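Local coordinates for putative iron binding protein (Bordetella pertussis Tohama I, PDB 1Y9U) that binds ferric iron through tyrosine side chains and probably serves as the periplasmic binding protein of an iron-uptake system, at residues A[118-123]-A[191-196]; A[109-112]-A[116-119]. All blocks are in the same frame, centred on the assembly; numbering follows the deposited sequence.

Interaction 1: A[118-123]-A[191-196]; sequences DSFRYG and CDIGLA
With CG swung away from the backbone N (chi1 -150°), the ring of Phe120 is carried out of its loop toward strand 193-197, where Ile193 comes to meet it. Ile193 holds CG1 between its own N and carbonyl carbon (chi1 67°) and extends from there, putting CD1 at the far end of an outstretched arm. CD1 of Ile193 comes up obliquely to the ring, 4.0 Å from CZ of Phe120. Two residues further on in both segments the pattern recurs with a different ring geometry. The first bond of the Tyr122 side chain does not aim at the strand, yet its ring ends up nearer to it, and CD2 of Leu195 arrives at the ring edge, near its plane, 4.2 Å from CE2 of Tyr122. The backbones stay well apart, the CA atoms of Tyr122 and Leu195 being 9.2 Å from each other, so that between these two segments only side chains meet. The phenol oxygen of Tyr122 turns to other partners, the carbonyl of Arg107 and the amide of His236, while Leu147 of helix 142-155 packs on both Tyr122 and Leu195. Within the loop, Arg121 NH1 donates to Ser119 OG at 2.9 Å, with the hydroxyl at the edge of the guanidinium and nearly in its plane. The side chain of Leu195 is about 8 Å from that of Tyr143, which binds ferric iron in a crystal structure of this protein although no iron is bound here; the packing therefore lies near the iron-binding region. Across the segments carbon meets carbon in a buried setting, which implies cohesion by van der Waals contact and exclusion of water rather than by directional bonds, with the polar end of Tyr122 satisfied elsewhere.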
loop_
_atom_site.group_PDB
_atom_site.type_symbol
_atom_site.label_atom_id
_atom_site.label_comp_id
_atom_site.label_asym_id
_atom_site.label_seq_id
_atom_site.Cartn_x
_atom_site.Cartn_y
_atom_site.Cartn_z
ATOM N N ASP A 118 6.311 6.421 22.106
ATOM C CA ASP A 118 6.216 7.628 21.272
ATOM C C ASP A 118 6.750 7.406 19.869
ATOM O O ASP A 118 6.368 8.110 18.931
ATOM C CB ASP A 118 7.019 8.794 21.905
ATOM C CG ASP A 118 6.398 9.317 23.194
ATOM O OD1 ASP A 118 5.172 9.146 23.398
ATOM O OD2 ASP A 118 7.063 9.936 24.051
ATOM N N SER A 119 7.670 6.454 19.744
ATOM C CA SER A 119 8.355 6.201 18.486
ATOM C C SER A 119 8.785 4.746 18.465
ATOM O O SER A 119 8.747 4.041 19.473
ATOM C CB SER A 119 9.572 7.113 18.358
ATOM O OG SER A 119 10.542 6.789 19.328
ATOM N N PHE A 120 9.212 4.286 17.303
ATOM C CA PHE A 120 9.586 2.870 17.148
ATOM C C PHE A 120 10.415 2.695 15.908
ATOM O O PHE A 120 10.179 3.372 14.902
ATOM C CB PHE A 120 8.298 2.040 16.979
ATOM C CG PHE A 120 8.362 0.609 17.496
ATOM C CD1 PHE A 120 8.373 0.353 18.842
ATOM C CD2 PHE A 120 8.304 -0.477 16.629
ATOM C CE1 PHE A 120 8.354 -0.932 19.317
ATOM C CE2 PHE A 120 8.292 -1.769 17.125
ATOM C CZ PHE A 120 8.297 -1.994 18.456
ATOM N N ARG A 121 11.387 1.790 15.987
ATOM C CA ARG A 121 12.076 1.288 14.802
ATOM C C ARG A 121 11.567 -0.109 14.525
ATOM O O ARG A 121 11.265 -0.847 15.446
ATOM C CB ARG A 121 13.592 1.254 15.014
ATOM C CG ARG A 121 14.217 2.628 14.946
ATOM C CD ARG A 121 14.037 3.433 16.244
ATOM N NE ARG A 121 13.688 4.816 15.976
ATOM C CZ ARG A 121 12.987 5.597 16.789
ATOM N NH1 ARG A 121 12.538 5.138 17.945
ATOM N NH2 ARG A 121 12.757 6.861 16.440
ATOM N N TYR A 122 11.447 -0.507 13.260
ATOM C CA TYR A 122 10.919 -1.848 12.990
ATOM C C TYR A 122 11.669 -2.929 13.752
ATOM O O TYR A 122 11.077 -3.837 14.292
ATOM C CB TYR A 122 10.907 -2.175 11.495
ATOM C CG TYR A 122 9.895 -1.371 10.720
ATOM C CD1 TYR A 122 10.281 -0.317 9.893
ATOM C CD2 TYR A 122 8.552 -1.679 10.809
ATOM C CE1 TYR A 122 9.346 0.439 9.185
ATOM C CE2 TYR A 122 7.609 -0.947 10.119
ATOM C CZ TYR A 122 7.999 0.123 9.314
ATOM O OH TYR A 122 7.073 0.857 8.608
ATOM N N GLY A 123 12.976 -2.775 13.838
ATOM C CA GLY A 123 13.804 -3.716 14.569
ATOM C C GLY A 123 13.395 -3.914 16.019
ATOM O O GLY A 123 13.640 -4.978 16.585
ATOM N N CYS A 191 -2.627 -8.685 23.254
ATOM C CA CYS A 191 -1.362 -8.061 22.905
ATOM C C CYS A 191 -1.410 -6.569 23.180
ATOM O O CYS A 191 -2.484 -5.995 23.384
ATOM C CB CYS A 191 -0.998 -8.322 21.437
ATOM S SG CYS A 191 -2.331 -7.977 20.273
ATOM N N ASP A 192 -0.249 -5.935 23.230
ATOM C CA ASP A 192 -0.135 -4.496 23.437
ATOM C C ASP A 192 0.160 -3.731 22.149
ATOM O O ASP A 192 -0.166 -2.568 22.040
ATOM C CB ASP A 192 0.954 -4.177 24.473
ATOM C CG ASP A 192 0.566 -4.599 25.866
ATOM O OD1 ASP A 192 -0.647 -4.745 26.146
ATOM O OD2 ASP A 192 1.438 -4.813 26.723
ATOM N N ILE A 193 0.843 -4.383 21.213
ATOM C CA ILE A 193 1.259 -3.764 19.960
ATOM C C ILE A 193 1.153 -4.775 18.827
ATOM O O ILE A 193 1.083 -5.975 19.051
ATOM C CB ILE A 193 2.725 -3.213 20.025
ATOM C CG1 ILE A 193 3.753 -4.353 20.150
ATOM C CG2 ILE A 193 2.884 -2.211 21.150
ATOM C CD1 ILE A 193 5.199 -3.837 20.202
ATOM N N GLY A 194 1.155 -4.293 17.593
ATOM C CA GLY A 194 1.220 -5.191 16.445
ATOM C C GLY A 194 1.430 -4.436 15.168
ATOM O O GLY A 194 1.178 -3.243 15.124
ATOM N N LEU A 195 1.867 -5.125 14.126
ATOM C CA LEU A 195 2.092 -4.483 12.833
ATOM C C LEU A 195 0.875 -4.675 11.973
ATOM O O LEU A 195 0.342 -5.777 11.879
ATOM C CB LEU A 195 3.293 -5.098 12.100
ATOM C CG LEU A 195 4.679 -4.708 12.586
ATOM C CD1 LEU A 195 5.731 -5.562 11.871
ATOM C CD2 LEU A 195 4.929 -3.228 12.358
ATOM N N ALA A 196 0.432 -3.584 11.359
ATOM C CA ALA A 196 -0.758 -3.572 10.523
ATOM C C ALA A 196 -0.795 -2.260 9.748
ATOM O O ALA A 196 -0.090 -1.309 10.075
ATOM C CB ALA A 196 -2.002 -3.763 11.357
#

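Interaction 2: A[109-112]-A[116-119]; sequences LYVE and KLDS
Leu117 meets Leu109 and Val111 at about a right angle, one branched side chain laid across two that rise from the same side of a strand. A single methyl does the touching: CD2 of Leu117 comes within 3.8 Å of CD2 of Leu109, and at 4.2 Å it also reaches CG2 of Val111. Both strand residues direct their side chains toward the loop, as alternate residues of a beta strand do, whereas Tyr110 between them projects from the opposite face, where it packs on helices 179-187 and 198-206. In Val111 the touching methyl is the one lying beside the backbone N, with CG1 taking the position opposite that N (chi1 179°). Strand 100-112, a long member of the mixed sheet of this periplasmic binding protein fold, finishes at Glu112, and after three intervening residues the chain passes back beside the face of the strand that bears Leu109 and Val111. Glu112 OE1 accepts a hydrogen bond from the amide of Asp114 within the connection. Leu117 is the residue of the returning segment that reaches inward, its CG opposite the backbone N (chi1 -168°), while Lys116 points away from the strand. Leu117 also rests on Ile193 of the neighbouring strand 193-197, thereby straddling two strands of the sheet.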
loop_
_atom_site.group_PDB
_atom_site.type_symbol
_atom_site.label_atom_id
_atom_site.label_comp_id
_atom_site.label_asym_id
_atom_site.label_seq_id
_atom_site.Cartn_x
_atom_site.Cartn_y
_atom_site.Cartn_z
ATOM N N LEU A 109 2.663 0.499 13.464
ATOM C CA LEU A 109 2.469 -0.195 14.718
ATOM C C LEU A 109 1.173 0.280 15.351
ATOM O O LEU A 109 1.005 1.464 15.621
ATOM C CB LEU A 109 3.633 0.084 15.661
ATOM C CG LEU A 109 3.773 -0.875 16.847
ATOM C CD1 LEU A 109 4.239 -2.275 16.407
ATOM C CD2 LEU A 109 4.707 -0.307 17.900
ATOM N N TYR A 110 0.232 -0.634 15.541
ATOM C CA TYR A 110 -0.934 -0.358 16.375
ATOM C C TYR A 110 -0.506 -0.529 17.809
ATOM O O TYR A 110 0.198 -1.486 18.108
ATOM C CB TYR A 110 -2.051 -1.337 16.107
ATOM C CG TYR A 110 -2.702 -1.320 14.729
ATOM C CD1 TYR A 110 -2.255 -0.517 13.683
ATOM C CD2 TYR A 110 -3.803 -2.158 14.480
ATOM C CE1 TYR A 110 -2.869 -0.570 12.436
ATOM C CE2 TYR A 110 -4.416 -2.198 13.255
ATOM C CZ TYR A 110 -3.967 -1.380 12.237
ATOM O OH TYR A 110 -4.554 -1.498 10.991
ATOM N N VAL A 111 -0.900 0.393 18.681
ATOM C CA VAL A 111 -0.439 0.430 20.061
ATOM C C VAL A 111 -1.625 0.669 20.978
ATOM O O VAL A 111 -2.436 1.556 20.709
ATOM C CB VAL A 111 0.594 1.559 20.267
ATOM C CG1 VAL A 111 1.069 1.613 21.708
ATOM C CG2 VAL A 111 1.764 1.393 19.277
ATOM N N GLU A 112 -1.711 -0.061 22.083
ATOM C CA GLU A 112 -2.741 0.200 23.082
ATOM C C GLU A 112 -2.724 1.691 23.404
ATOM O O GLU A 112 -1.649 2.270 23.586
ATOM C CB GLU A 112 -2.467 -0.611 24.337
ATOM C CG GLU A 112 -3.674 -0.808 25.236
ATOM C CD GLU A 112 -4.017 0.389 26.114
ATOM O OE1 GLU A 112 -3.112 1.181 26.450
ATOM O OE2 GLU A 112 -5.226 0.518 26.445
ATOM N N LYS A 116 2.998 3.851 26.972
ATOM C CA LYS A 116 4.020 4.860 26.821
ATOM C C LYS A 116 5.008 4.389 25.758
ATOM O O LYS A 116 5.910 3.608 26.028
ATOM C CB LYS A 116 4.728 5.133 28.159
ATOM C CG LYS A 116 4.474 6.540 28.684
ATOM C CD LYS A 116 2.999 6.831 28.950
ATOM C CE LYS A 116 2.786 8.303 29.325
ATOM N NZ LYS A 116 1.669 8.963 28.571
ATOM N N LEU A 117 4.785 4.863 24.541
ATOM C CA LEU A 117 5.550 4.478 23.364
ATOM C C LEU A 117 5.309 5.562 22.313
ATOM O O LEU A 117 4.213 5.624 21.745
ATOM C CB LEU A 117 5.096 3.104 22.878
ATOM C CG LEU A 117 5.966 2.414 21.827
ATOM C CD1 LEU A 117 7.381 2.168 22.340
ATOM C CD2 LEU A 117 5.348 1.082 21.399
ATOM N N ASP A 118 6.311 6.421 22.106
ATOM C CA ASP A 118 6.216 7.628 21.272
ATOM C C ASP A 118 6.750 7.406 19.869
ATOM O O ASP A 118 6.368 8.110 18.931
ATOM C CB ASP A 118 7.019 8.794 21.905
ATOM C CG ASP A 118 6.398 9.317 23.194
ATOM O OD1 ASP A 118 5.172 9.146 23.398
ATOM O OD2 ASP A 118 7.063 9.936 24.051
ATOM N N SER A 119 7.670 6.454 19.744
ATOM C CA SER A 119 8.355 6.201 18.486
ATOM C C SER A 119 8.785 4.746 18.465
ATOM O O SER A 119 8.747 4.041 19.473
ATOM C CB SER A 119 9.572 7.113 18.358
ATOM O OG SER A 119 10.542 6.789 19.328
#

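How the interactions relate
The two contacts lie with centres about 6 Å apart on one side of the molecule, and they share Asp118 and Ser119. Along the chain, strand 100-112 comes first, then the loop through 116-119 and 118-123, and only much later the segment 191-196. That late segment pairs antiparallel with strand 100-112, Tyr110 N lying 2.8 Å from Gly194 O and Glu112 N 2.9 Å from Asp192 O, both probable hydrogen bonds. The overlapping segments 116-119 and 118-123 thus pack in turn on neighbouring strands. Phe120 and Ile193 both touch Leu109, and Leu117 touches Ile193, so one loop is packed against two strands brought together from distant parts of the chain.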